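Local coordinates for protein SxtG (Microseira wollei, PDB 6U1R) that is an amidinotransferase of the saxitoxin biosynthetic pathway that probably transfers an amidino group through a covalent amidino-cysteine intermediate, at residues I97-A102 / R330-K335; P271-K276 / W347-I352; N322-D327 / C368-V373. All blocks are in the same frame, centred on the assembly; numbering follows the deposited sequence.

All three contacts are largely buried and reach one small mixed sheet, strands 324-325, 330-334 and 350-354. Interaction 1 packs helix 83-102 on the middle strand through aliphatic groups alone. Interaction 2 sets an aromatic ring from the residue before strand 350-354 against a neighbouring hairpin, and a water joins a lysine to a backbone carbonyl. These two centres lie about 18 and 19 Å from the chain's centre, against about 10 Å for interaction 3, where the predicted catalytic cysteine is held by a hydrogen bond from its backbone N to an asparagine side-chain oxygen just before strand 324-325. Backbone bonds such as Ile332 N to Leu324 O and Val331 O to Ile352 N tie them together.

Interaction 1: I97-A102 / R330-K335; sequences IHILEA and RVIVEK
Ile332, at the middle of strand 330-334, pushes its CD1 methyl toward helix 83-102 and there meets Leu100 and Ile99, the residues that carry the contact. The closer approach is to Leu100, whose CD2 lies 3.6 Å from Ile332 CD1. The bond from CA to CB of Leu100 does not point straight at the strand, but the branched end of the side chain bends nearer, and the two side chains cross at about a right angle. Ile99 aims more directly at the strand and slides past Ile332 in the opposite direction, with Ile99 CG2 4.1 Å from Ile332 CD1. In Ile99, CG1 stands opposite the carbonyl carbon (chi1 -65°), which puts CG2 opposite the backbone N. In Ile332 the longer branch is extended at chi2 (175°), which carries CD1 out to the helix across a backbone separation of 8.9 Å between Ile99 CA and Ile332 CA.

The two helix residues have different further neighbours: Leu100 also rests on Val40 and Val42 of strand 37-42 and on Val107 of strand 106-109, while Ile99 touches Ile352 and Cys354 of strand 350-354. Beta-branched Ile332 and the isoleucine and leucine of the helix suit this packing because they present methyls that meet without any polar group to satisfy. With no hydrogen bond across the two segments, their direct contact rests on van der Waals packing and the exclusion of water.

Interaction 2: P271-K276 / W347-I352; sequences PLAPGK and WGFKPI
Phe349 lays the outer end of its ring against the hairpin joining strands 269-273 and 276-279, meeting Leu272, Ala273 and Lys276. From CB, which points toward the hairpin, its first torsion places CG opposite the carbonyl carbon (chi1 -62°). Next along the ring, CD1 packs near Met325 CE. CE1 has Ala273 CB at 4.2 Å, near the ring plane at its edge, and Leu272 CB at 3.9 Å. CE2 meets Leu272 CD1, a methyl that also forms an off-centre CH-pi contact, 4.3 Å from the Phe349 ring centroid and 29° off its normal. At the tip, CZ lies 3.7 Å from Leu272 CB and 4.1 Å from Lys276 CB, the latter again at the ring edge.

Leu272 and Ala273 both face Lys276 in a classic beta bulge, and a type II turn closes the hairpin, with Gly275 suited to its positive phi. Beyond the ring, a water accepts from Lys276 NZ at 3.2 Å and donates to Trp347 O. Gly348, also at positive phi, ends helix 338-346 in a Schellman motif and leads the chain to Phe349. Just ahead of strand 350-354, the aromatic side chain touches Leu344 of that helix and Leu299 of strand 297-300 as well as the hairpin.

Interaction 3: N322-D327 / C368-V373; sequences NVLMLD and CATLDV
A buried contact, with a hydrogen bond at one end and a leucine tip against a threonine at the other, joins the segment around strand 324-325 to the predicted active-site cysteine and the start of strand 370-375. Asn322 reaches toward Cys368, and its amide oxygen OD1 accepts the backbone N-H of the cysteine at 3.1 Å. The bond is fairly straight at the hydrogen (167°). Its donor is tilted 20° from the carbonyl plane. With CG opposite the backbone N (chi1 -160°), the amide of Asn322 is carried to Cys368, while ND2 at its other end donates to Asp266 O. Bonds at both ends restrain rotation of the amide. Cys368 SG lies 3.4 Å from Asn322 OD1 and 3.5 Å from Asn322 ND2, so the asparagine borders the sulfur as well as the backbone.

In the pentein (alpha/beta-propeller) fold of the amidinotransferase family, Cys368 is predicted to form the amidino-cysteine intermediate. Its side chain is about 5 Å from that of His264 and about 10 Å from that of Asp215, its predicted active-site companions. The bond from Cys368 N to Asn322 OD1 probably helps fix the backbone that carries the predicted nucleophile.

Further along, Leu324 and Thr370 approach tip to tip. Leu324 meets both branches of the threonine: its CD1 comes within 3.7 Å of Thr370 OG1, and its CD2 methyl faces Thr370 CG2 at 4.1 Å. Threonine suits this buried spot because OG1 has hydrogen-bond partners in Phe366 O, His367 O and Arg136 NH2. Phe96 of helix 83-102 packs on both Leu324 and Thr370.

Interaction 1: I97-A102 / R330-K335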
ATOM      1  N   ILE A  97     -24.973  14.288  10.671  1.00 17.07           N
ATOM      2  CA  ILE A  97     -23.984  14.404  11.732  1.00 17.49           C
ATOM      3  C   ILE A  97     -24.647  14.816  13.051  1.00 18.84           C
ATOM      4  O   ILE A  97     -24.313  14.281  14.120  1.00 18.22           O
ATOM      5  CB  ILE A  97     -22.880  15.390  11.305  1.00 17.93           C
ATOM      6  CG1 ILE A  97     -22.026  14.756  10.195  1.00 18.90           C
ATOM      7  CG2 ILE A  97     -22.025  15.796  12.496  1.00 19.50           C
ATOM      8  CD1 ILE A  97     -21.146  15.738   9.429  1.00 19.76           C
ATOM      9  N   HIS A  98     -25.611  15.747  12.994  1.00 19.58           N
ATOM     10  CA  HIS A  98     -26.319  16.152  14.211  1.00 20.75           C
ATOM     11  C   HIS A  98     -27.002  14.950  14.874  1.00 19.77           C
ATOM     12  O   HIS A  98     -26.965  14.801  16.101  1.00 20.48           O
ATOM     13  CB  HIS A  98     -27.354  17.237  13.904  1.00 21.66           C
ATOM     14  CG  HIS A  98     -26.816  18.644  13.881  1.00 25.74           C
ATOM     15  ND1 HIS A  98     -25.844  19.100  14.743  1.00 28.76           N
ATOM     16  CD2 HIS A  98     -27.157  19.705  13.109  1.00 26.87           C
ATOM     17  CE1 HIS A  98     -25.590  20.374  14.491  1.00 27.00           C
ATOM     18  NE2 HIS A  98     -26.373  20.765  13.503  1.00 29.18           N
ATOM     19  N   ILE A  99     -27.630  14.083  14.078  1.00 19.84           N
ATOM     20  CA  ILE A  99     -28.230  12.861  14.620  1.00 19.35           C
ATOM     21  C   ILE A  99     -27.174  11.985  15.286  1.00 19.47           C
ATOM     22  O   ILE A  99     -27.358  11.502  16.413  1.00 19.51           O
ATOM     23  CB  ILE A  99     -28.978  12.095  13.514  1.00 19.24           C
ATOM     24  CG1 ILE A  99     -30.178  12.930  13.030  1.00 21.70           C
ATOM     25  CG2 ILE A  99     -29.422  10.726  14.033  1.00 19.38           C
ATOM     26  CD1 ILE A  99     -30.977  12.320  11.872  1.00 22.98           C
ATOM     27  N   LEU A 100     -26.072  11.719  14.583  1.00 16.75           N
ATOM     28  CA  LEU A 100     -25.011  10.891  15.154  1.00 17.20           C
ATOM     29  C   LEU A 100     -24.536  11.433  16.498  1.00 18.98           C
ATOM     30  O   LEU A 100     -24.356  10.677  17.463  1.00 17.13           O
ATOM     31  CB  LEU A 100     -23.833  10.800  14.182  1.00 17.10           C
ATOM     32  CG  LEU A 100     -24.054   9.990  12.898  1.00 16.73           C
ATOM     33  CD1 LEU A 100     -22.847  10.167  11.966  1.00 19.01           C
ATOM     34  CD2 LEU A 100     -24.267   8.526  13.198  1.00 19.02           C
ATOM     35  N   GLU A 101     -24.298  12.741  16.568  1.00 16.93           N
ATOM     36  CA  GLU A 101     -23.814  13.344  17.805  1.00 18.02           C
ATOM     37  C   GLU A 101     -24.867  13.282  18.907  1.00 18.37           C
ATOM     38  O   GLU A 101     -24.536  13.026  20.075  1.00 18.68           O
ATOM     39  CB  GLU A 101     -23.375  14.780  17.528  1.00 19.54           C
ATOM     40  CG  GLU A 101     -22.149  14.843  16.587  1.00 18.70           C
ATOM     41  CD  GLU A 101     -21.778  16.258  16.130  1.00 21.88           C
ATOM     42  OE1 GLU A 101     -22.664  17.141  16.041  1.00 21.40           O
ATOM     43  OE2 GLU A 101     -20.586  16.470  15.822  1.00 20.99           O
ATOM     44  N   ALA A 102     -26.127  13.541  18.572  1.00 18.19           N
ATOM     45  CA  ALA A 102     -27.182  13.446  19.578  1.00 20.77           C
ATOM     46  C   ALA A 102     -27.306  12.031  20.110  1.00 22.70           C
ATOM     47  O   ALA A 102     -27.656  11.826  21.282  1.00 21.72           O
ATOM     48  CB  ALA A 102     -28.502  13.913  18.983  1.00 21.14           C
ATOM     49  N   ARG A 330     -30.507   0.386  17.100  1.00 17.84           N
ATOM     50  CA  ARG A 330     -30.725   1.677  16.466  1.00 18.37           C
ATOM     51  C   ARG A 330     -30.092   1.698  15.079  1.00 17.52           C
ATOM     52  O   ARG A 330     -28.906   1.376  14.928  1.00 16.84           O
ATOM     53  CB  ARG A 330     -30.126   2.797  17.316  1.00 19.08           C
ATOM     54  CG  ARG A 330     -30.871   3.078  18.648  1.00 22.00           C
ATOM     55  CD  ARG A 330     -30.123   4.137  19.475  1.00 22.39           C
ATOM     56  NE  ARG A 330     -28.813   3.657  19.915  1.00 22.78           N
ATOM     57  CZ  ARG A 330     -27.782   4.426  20.280  1.00 25.48           C
ATOM     58  NH1 ARG A 330     -27.870   5.746  20.243  1.00 24.91           N
ATOM     59  NH2 ARG A 330     -26.639   3.864  20.671  1.00 25.64           N
ATOM     60  N   VAL A 331     -30.877   2.087  14.082  1.00 17.68           N
ATOM     61  CA  VAL A 331     -30.462   2.045  12.677  1.00 15.94           C
ATOM     62  C   VAL A 331     -30.899   3.331  11.982  1.00 17.01           C
ATOM     63  O   VAL A 331     -32.070   3.717  12.057  1.00 16.55           O
ATOM     64  CB  VAL A 331     -31.037   0.800  11.958  1.00 14.87           C
ATOM     65  CG1 VAL A 331     -32.540   0.675  12.139  1.00 18.62           C
ATOM     66  CG2 VAL A 331     -30.665   0.809  10.476  1.00 15.90           C
ATOM     67  N   ILE A 332     -29.952   4.009  11.311  1.00 16.53           N
ATOM     68  CA  ILE A 332     -30.260   5.205  10.539  1.00 15.57           C
ATOM     69  C   ILE A 332     -30.693   4.762   9.148  1.00 15.80           C
ATOM     70  O   ILE A 332     -30.013   3.950   8.499  1.00 16.28           O
ATOM     71  CB  ILE A 332     -29.058   6.169  10.494  1.00 15.57           C
ATOM     72  CG1 ILE A 332     -28.801   6.743  11.906  1.00 18.87           C
ATOM     73  CG2 ILE A 332     -29.304   7.311   9.509  1.00 15.59           C
ATOM     74  CD1 ILE A 332     -27.585   7.593  12.033  1.00 22.57           C
ATOM     75  N   VAL A 333     -31.822   5.300   8.689  1.00 15.29           N
ATOM     76  CA  VAL A 333     -32.456   4.893   7.440  1.00 14.45           C
ATOM     77  C   VAL A 333     -33.097   6.133   6.832  1.00 15.61           C
ATOM     78  O   VAL A 333     -33.463   7.079   7.540  1.00 15.88           O
ATOM     79  CB  VAL A 333     -33.468   3.750   7.701  1.00 17.17           C
ATOM     80  CG1 VAL A 333     -34.365   4.105   8.829  1.00 20.06           C
ATOM     81  CG2 VAL A 333     -34.284   3.395   6.462  1.00 16.37           C
ATOM     82  N   GLU A 334     -33.202   6.142   5.505  1.00 15.61           N
ATOM     83  CA  GLU A 334     -33.576   7.353   4.786  1.00 15.37           C
ATOM     84  C   GLU A 334     -35.092   7.566   4.779  1.00 16.60           C
ATOM     85  O   GLU A 334     -35.877   6.627   4.620  1.00 15.45           O
ATOM     86  CB  GLU A 334     -33.041   7.294   3.356  1.00 15.85           C
ATOM     87  CG  GLU A 334     -32.761   8.671   2.729  1.00 15.70           C
ATOM     88  CD  GLU A 334     -34.020   9.409   2.271  1.00 18.57           C
ATOM     89  OE1 GLU A 334     -34.969   8.752   1.781  1.00 19.33           O
ATOM     90  OE2 GLU A 334     -34.053  10.659   2.373  1.00 17.43           O
ATOM     91  N   LYS A 335     -35.483   8.839   4.887  1.00 18.27           N
ATOM     92  CA  LYS A 335     -36.862   9.216   5.186  1.00 18.07           C
ATOM     93  C   LYS A 335     -37.854   8.744   4.128  1.00 21.38           C
ATOM     94  O   LYS A 335     -38.997   8.396   4.460  1.00 20.62           O
ATOM     95  CB  LYS A 335     -36.931  10.737   5.355  1.00 23.87           C
ATOM     96  CG  LYS A 335     -38.337  11.291   5.547  1.00 31.66           C
ATOM     97  CD  LYS A 335     -38.303  12.661   6.237  1.00 39.43           C
ATOM     98  CE  LYS A 335     -39.705  13.242   6.433  1.00 48.82           C
ATOM     99  NZ  LYS A 335     -39.750  14.714   6.150  1.00 57.97           N
TER

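Interaction 2: P271-K276 / W347-I352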
ATOM      1  N   PRO A 271     -25.302  -7.091   7.080  1.00 13.73           N
ATOM      2  CA  PRO A 271     -25.455  -7.553   8.467  1.00 13.78           C
ATOM      3  C   PRO A 271     -25.959  -6.417   9.343  1.00 14.87           C
ATOM      4  O   PRO A 271     -25.412  -5.312   9.326  1.00 16.30           O
ATOM      5  CB  PRO A 271     -24.032  -7.983   8.860  1.00 13.71           C
ATOM      6  CG  PRO A 271     -23.305  -8.157   7.547  1.00 14.90           C
ATOM      7  CD  PRO A 271     -23.911  -7.178   6.611  1.00 16.84           C
ATOM      8  N   LEU A 272     -27.003  -6.690  10.125  1.00 14.16           N
ATOM      9  CA  LEU A 272     -27.556  -5.676  11.023  1.00 14.20           C
ATOM     10  C   LEU A 272     -27.281  -5.939  12.497  1.00 15.11           C
ATOM     11  O   LEU A 272     -27.164  -4.985  13.258  1.00 13.95           O
ATOM     12  CB  LEU A 272     -29.072  -5.552  10.834  1.00 13.45           C
ATOM     13  CG  LEU A 272     -29.549  -5.211   9.418  1.00 14.28           C
ATOM     14  CD1 LEU A 272     -31.058  -5.034   9.402  1.00 17.53           C
ATOM     15  CD2 LEU A 272     -28.854  -3.970   8.884  1.00 15.64           C
ATOM     16  N   ALA A 273     -27.158  -7.197  12.892  1.00 15.72           N
ATOM     17  CA  ALA A 273     -26.974  -7.620  14.272  1.00 15.62           C
ATOM     18  C   ALA A 273     -26.642  -9.102  14.267  1.00 16.10           C
ATOM     19  O   ALA A 273     -26.882  -9.784  13.275  1.00 15.94           O
ATOM     20  CB  ALA A 273     -28.238  -7.367  15.113  1.00 16.76           C
ATOM     21  N   PRO A 274     -26.085  -9.625  15.366  1.00 16.98           N
ATOM     22  CA  PRO A 274     -25.865 -11.073  15.438  1.00 18.07           C
ATOM     23  C   PRO A 274     -27.134 -11.836  15.098  1.00 17.46           C
ATOM     24  O   PRO A 274     -28.193 -11.587  15.674  1.00 17.40           O
ATOM     25  CB  PRO A 274     -25.412 -11.289  16.891  1.00 18.26           C
ATOM     26  CG  PRO A 274     -24.772  -9.987  17.254  1.00 18.10           C
ATOM     27  CD  PRO A 274     -25.638  -8.937  16.589  1.00 16.92           C
ATOM     28  N   GLY A 275     -27.038 -12.733  14.116  1.00 17.78           N
ATOM     29  CA  GLY A 275     -28.147 -13.540  13.648  1.00 18.11           C
ATOM     30  C   GLY A 275     -29.116 -12.864  12.690  1.00 18.28           C
ATOM     31  O   GLY A 275     -30.144 -13.473  12.366  1.00 18.34           O
ATOM     32  N   LYS A 276     -28.848 -11.628  12.245  1.00 16.70           N
ATOM     33  CA  LYS A 276     -29.781 -10.855  11.417  1.00 16.54           C
ATOM     34  C   LYS A 276     -29.046 -10.222  10.238  1.00 15.06           C
ATOM     35  O   LYS A 276     -28.193  -9.358  10.440  1.00 16.40           O
ATOM     36  CB  LYS A 276     -30.451  -9.747  12.241  1.00 17.15           C
ATOM     37  CG  LYS A 276     -31.114 -10.211  13.542  1.00 20.93           C
ATOM     38  CD  LYS A 276     -32.272 -11.139  13.276  1.00 22.09           C
ATOM     39  CE  LYS A 276     -32.825 -11.729  14.584  1.00 29.37           C
ATOM     40  NZ  LYS A 276     -33.384 -10.669  15.442  1.00 32.17           N
ATOM     41  N   TRP A 347     -39.164  -6.018  12.294  1.00 19.04           N
ATOM     42  CA  TRP A 347     -38.103  -6.963  12.628  1.00 19.82           C
ATOM     43  C   TRP A 347     -37.466  -6.701  13.994  1.00 18.65           C
ATOM     44  O   TRP A 347     -36.553  -7.439  14.377  1.00 20.82           O
ATOM     45  CB  TRP A 347     -37.012  -6.931  11.546  1.00 18.80           C
ATOM     46  CG  TRP A 347     -37.390  -7.594  10.247  1.00 19.26           C
ATOM     47  CD1 TRP A 347     -38.165  -8.711  10.082  1.00 19.03           C
ATOM     48  CD2 TRP A 347     -37.004  -7.176   8.931  1.00 18.15           C
ATOM     49  NE1 TRP A 347     -38.286  -9.008   8.738  1.00 19.32           N
ATOM     50  CE2 TRP A 347     -37.580  -8.081   8.015  1.00 19.40           C
ATOM     51  CE3 TRP A 347     -36.224  -6.123   8.438  1.00 19.09           C
ATOM     52  CZ2 TRP A 347     -37.404  -7.968   6.636  1.00 19.31           C
ATOM     53  CZ3 TRP A 347     -36.047  -6.012   7.066  1.00 19.05           C
ATOM     54  CH2 TRP A 347     -36.651  -6.927   6.177  1.00 18.06           C
ATOM     55  N   GLY A 348     -37.903  -5.676  14.713  1.00 19.33           N
ATOM     56  CA  GLY A 348     -37.437  -5.409  16.061  1.00 19.57           C
ATOM     57  C   GLY A 348     -36.387  -4.327  16.209  1.00 20.86           C
ATOM     58  O   GLY A 348     -35.859  -4.149  17.316  1.00 20.60           O
ATOM     59  N   PHE A 349     -36.048  -3.620  15.137  1.00 19.80           N
ATOM     60  CA  PHE A 349     -35.071  -2.548  15.204  1.00 19.54           C
ATOM     61  C   PHE A 349     -35.767  -1.229  15.530  1.00 21.45           C
ATOM     62  O   PHE A 349     -36.994  -1.128  15.548  1.00 19.16           O
ATOM     63  CB  PHE A 349     -34.291  -2.473  13.884  1.00 17.57           C
ATOM     64  CG  PHE A 349     -33.507  -3.719  13.581  1.00 18.16           C
ATOM     65  CD1 PHE A 349     -32.242  -3.914  14.128  1.00 17.00           C
ATOM     66  CD2 PHE A 349     -34.032  -4.703  12.754  1.00 17.93           C
ATOM     67  CE1 PHE A 349     -31.515  -5.057  13.851  1.00 18.23           C
ATOM     68  CE2 PHE A 349     -33.308  -5.864  12.474  1.00 19.11           C
ATOM     69  CZ  PHE A 349     -32.053  -6.046  13.013  1.00 17.78           C
ATOM     70  N   LYS A 350     -34.961  -0.200  15.805  1.00 20.74           N
ATOM     71  CA  LYS A 350     -35.458   1.138  16.137  1.00 22.19           C
ATOM     72  C   LYS A 350     -34.932   2.115  15.092  1.00 21.26           C
ATOM     73  O   LYS A 350     -33.817   2.643  15.230  1.00 19.09           O
ATOM     74  CB  LYS A 350     -35.022   1.570  17.537  1.00 24.54           C
ATOM     75  CG  LYS A 350     -35.586   0.722  18.676  1.00 33.11           C
ATOM     76  CD  LYS A 350     -37.108   0.676  18.676  1.00 44.28           C
ATOM     77  CE  LYS A 350     -37.657  -0.090  19.879  1.00 43.69           C
ATOM     78  NZ  LYS A 350     -39.142   0.057  19.977  1.00 56.93           N
ATOM     79  N   PRO A 351     -35.692   2.379  14.032  1.00 19.32           N
ATOM     80  CA  PRO A 351     -35.199   3.268  12.975  1.00 19.60           C
ATOM     81  C   PRO A 351     -35.108   4.710  13.449  1.00 20.81           C
ATOM     82  O   PRO A 351     -35.965   5.203  14.191  1.00 17.43           O
ATOM     83  CB  PRO A 351     -36.239   3.114  11.856  1.00 19.66           C
ATOM     84  CG  PRO A 351     -37.005   1.903  12.195  1.00 20.95           C
ATOM     85  CD  PRO A 351     -36.977   1.762  13.673  1.00 20.89           C
ATOM     86  N   ILE A 352     -34.034   5.373  13.035  1.00 17.86           N
ATOM     87  CA  ILE A 352     -33.864   6.806  13.207  1.00 18.46           C
ATOM     88  C   ILE A 352     -33.798   7.388  11.805  1.00 19.69           C
ATOM     89  O   ILE A 352     -32.889   7.056  11.034  1.00 19.10           O
ATOM     90  CB  ILE A 352     -32.606   7.136  14.024  1.00 20.39           C
ATOM     91  CG1 ILE A 352     -32.687   6.454  15.394  1.00 21.91           C
ATOM     92  CG2 ILE A 352     -32.458   8.642  14.163  1.00 22.07           C
ATOM     93  CD1 ILE A 352     -31.371   6.319  16.110  1.00 24.33           C
TER
HETATM   94  O   HOH W   1     -35.870 -10.020  13.489  1.00 27.98           O

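Interaction 3: N322-D327 / C368-V373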
ATOM      1  N   ASN A 322     -28.619   0.779   2.342  1.00 14.38           N
ATOM      2  CA  ASN A 322     -27.329   1.310   2.783  1.00 14.01           C
ATOM      3  C   ASN A 322     -27.462   1.966   4.156  1.00 15.34           C
ATOM      4  O   ASN A 322     -27.036   3.109   4.350  1.00 13.75           O
ATOM      5  CB  ASN A 322     -26.822   2.304   1.730  1.00 12.89           C
ATOM      6  CG  ASN A 322     -25.335   2.562   1.803  1.00 14.70           C
ATOM      7  OD1 ASN A 322     -24.898   3.713   1.976  1.00 14.29           O
ATOM      8  ND2 ASN A 322     -24.541   1.512   1.601  1.00 15.52           N
ATOM      9  N   VAL A 323     -28.020   1.231   5.121  1.00 14.67           N
ATOM     10  CA  VAL A 323     -28.268   1.733   6.473  1.00 14.15           C
ATOM     11  C   VAL A 323     -26.998   1.705   7.316  1.00 13.41           C
ATOM     12  O   VAL A 323     -26.002   1.065   6.955  1.00 13.60           O
ATOM     13  CB  VAL A 323     -29.376   0.910   7.157  1.00 13.73           C
ATOM     14  CG1 VAL A 323     -30.720   1.121   6.449  1.00 14.64           C
ATOM     15  CG2 VAL A 323     -28.990  -0.578   7.198  1.00 15.27           C
ATOM     16  N   LEU A 324     -27.035   2.396   8.457  1.00 13.88           N
ATOM     17  CA  LEU A 324     -25.917   2.451   9.402  1.00 14.10           C
ATOM     18  C   LEU A 324     -26.455   2.097  10.782  1.00 15.13           C
ATOM     19  O   LEU A 324     -27.388   2.744  11.262  1.00 13.85           O
ATOM     20  CB  LEU A 324     -25.252   3.836   9.432  1.00 13.69           C
ATOM     21  CG  LEU A 324     -24.129   4.014  10.472  1.00 14.27           C
ATOM     22  CD1 LEU A 324     -22.943   3.152  10.102  1.00 13.25           C
ATOM     23  CD2 LEU A 324     -23.703   5.475  10.651  1.00 14.18           C
ATOM     24  N   MET A 325     -25.856   1.086  11.410  1.00 14.18           N
ATOM     25  CA  MET A 325     -26.220   0.657  12.757  1.00 14.65           C
ATOM     26  C   MET A 325     -25.411   1.439  13.786  1.00 14.96           C
ATOM     27  O   MET A 325     -24.180   1.470  13.711  1.00 15.18           O
ATOM     28  CB  MET A 325     -25.950  -0.835  12.957  1.00 12.76           C
ATOM     29  CG  MET A 325     -26.628  -1.790  11.966  1.00 14.44           C
ATOM     30  SD  MET A 325     -28.391  -1.627  11.919  1.00 17.66           S
ATOM     31  CE  MET A 325     -28.838  -2.085  13.595  1.00 17.42           C
ATOM     32  N   LEU A 326     -26.099   2.010  14.775  1.00 15.69           N
ATOM     33  CA  LEU A 326     -25.439   2.625  15.919  1.00 16.73           C
ATOM     34  C   LEU A 326     -25.197   1.644  17.055  1.00 17.44           C
ATOM     35  O   LEU A 326     -24.324   1.889  17.903  1.00 17.96           O
ATOM     36  CB  LEU A 326     -26.277   3.800  16.428  1.00 16.99           C
ATOM     37  CG  LEU A 326     -26.727   4.808  15.370  1.00 19.04           C
ATOM     38  CD1 LEU A 326     -27.446   5.990  16.006  1.00 20.56           C
ATOM     39  CD2 LEU A 326     -25.550   5.270  14.507  1.00 20.20           C
ATOM     40  N   ASP A 327     -25.982   0.575  17.107  1.00 17.91           N
ATOM     41  CA  ASP A 327     -25.768  -0.598  17.953  1.00 17.95           C
ATOM     42  C   ASP A 327     -26.638  -1.688  17.337  1.00 17.60           C
ATOM     43  O   ASP A 327     -27.051  -1.560  16.181  1.00 17.46           O
ATOM     44  CB  ASP A 327     -26.068  -0.303  19.434  1.00 19.32           C
ATOM     45  CG  ASP A 327     -27.459   0.250  19.670  1.00 22.10           C
ATOM     46  OD1 ASP A 327     -28.395  -0.082  18.910  1.00 20.23           O
ATOM     47  OD2 ASP A 327     -27.606   1.031  20.642  1.00 22.95           O
ATOM     48  N   CYS A 368     -22.088   4.135   3.160  1.00 13.67           N
ATOM     49  CA  CYS A 368     -20.999   4.574   2.282  1.00 13.46           C
ATOM     50  C   CYS A 368     -20.284   5.797   2.840  1.00 13.93           C
ATOM     51  O   CYS A 368     -19.072   5.954   2.657  1.00 13.54           O
ATOM     52  CB  CYS A 368     -21.534   4.935   0.901  1.00 14.25           C
ATOM     53  SG  CYS A 368     -22.177   3.545   0.007  1.00 15.67           S
ATOM     54  N   ALA A 369     -21.047   6.708   3.449  1.00 13.03           N
ATOM     55  CA  ALA A 369     -20.578   8.000   3.905  1.00 13.73           C
ATOM     56  C   ALA A 369     -19.808   7.923   5.211  1.00 13.35           C
ATOM     57  O   ALA A 369     -19.346   8.968   5.683  1.00 14.32           O
ATOM     58  CB  ALA A 369     -21.771   8.954   4.071  1.00 13.96           C
ATOM     59  N   THR A 370     -19.621   6.730   5.782  1.00 13.75           N
ATOM     60  CA  THR A 370     -18.980   6.599   7.083  1.00 14.17           C
ATOM     61  C   THR A 370     -17.893   5.536   7.081  1.00 12.98           C
ATOM     62  O   THR A 370     -17.909   4.589   6.290  1.00 13.82           O
ATOM     63  CB  THR A 370     -20.009   6.249   8.178  1.00 14.13           C
ATOM     64  OG1 THR A 370     -20.750   5.082   7.789  1.00 13.86           O
ATOM     65  CG2 THR A 370     -20.931   7.439   8.436  1.00 14.42           C
ATOM     66  N   LEU A 371     -16.934   5.702   7.988  1.00 13.30           N
ATOM     67  CA  LEU A 371     -16.006   4.639   8.348  1.00 14.21           C
ATOM     68  C   LEU A 371     -16.066   4.506   9.865  1.00 14.69           C
ATOM     69  O   LEU A 371     -15.643   5.418  10.586  1.00 13.12           O
ATOM     70  CB  LEU A 371     -14.576   4.938   7.873  1.00 14.48           C
ATOM     71  CG  LEU A 371     -13.602   3.760   8.004  1.00 14.61           C
ATOM     72  CD1 LEU A 371     -13.939   2.660   6.981  1.00 15.30           C
ATOM     73  CD2 LEU A 371     -12.153   4.177   7.851  1.00 16.25           C
ATOM     74  N   ASP A 372     -16.595   3.382  10.348  1.00 13.36           N
ATOM     75  CA  ASP A 372     -16.776   3.149  11.789  1.00 15.70           C
ATOM     76  C   ASP A 372     -15.471   2.690  12.431  1.00 16.14           C
ATOM     77  O   ASP A 372     -15.252   1.497  12.666  1.00 18.92           O
ATOM     78  CB  ASP A 372     -17.876   2.118  12.027  1.00 15.64           C
ATOM     79  CG  ASP A 372     -17.630   0.818  11.293  1.00 15.61           C
ATOM     80  OD1 ASP A 372     -17.304   0.885  10.094  1.00 17.33           O
ATOM     81  OD2 ASP A 372     -17.762  -0.270  11.900  1.00 14.89           O
ATOM     82  N   VAL A 373     -14.633   3.653  12.827  1.00 15.23           N
ATOM     83  CA  VAL A 373     -13.312   3.304  13.339  1.00 15.07           C
ATOM     84  C   VAL A 373     -13.362   2.723  14.754  1.00 14.66           C
ATOM     85  O   VAL A 373     -12.466   1.962  15.130  1.00 14.64           O
ATOM     86  CB  VAL A 373     -12.363   4.524  13.260  1.00 16.71           C
ATOM     87  CG1 VAL A 373     -12.159   4.921  11.808  1.00 16.40           C
ATOM     88  CG2 VAL A 373     -12.892   5.691  14.022  1.00 17.60           C
TER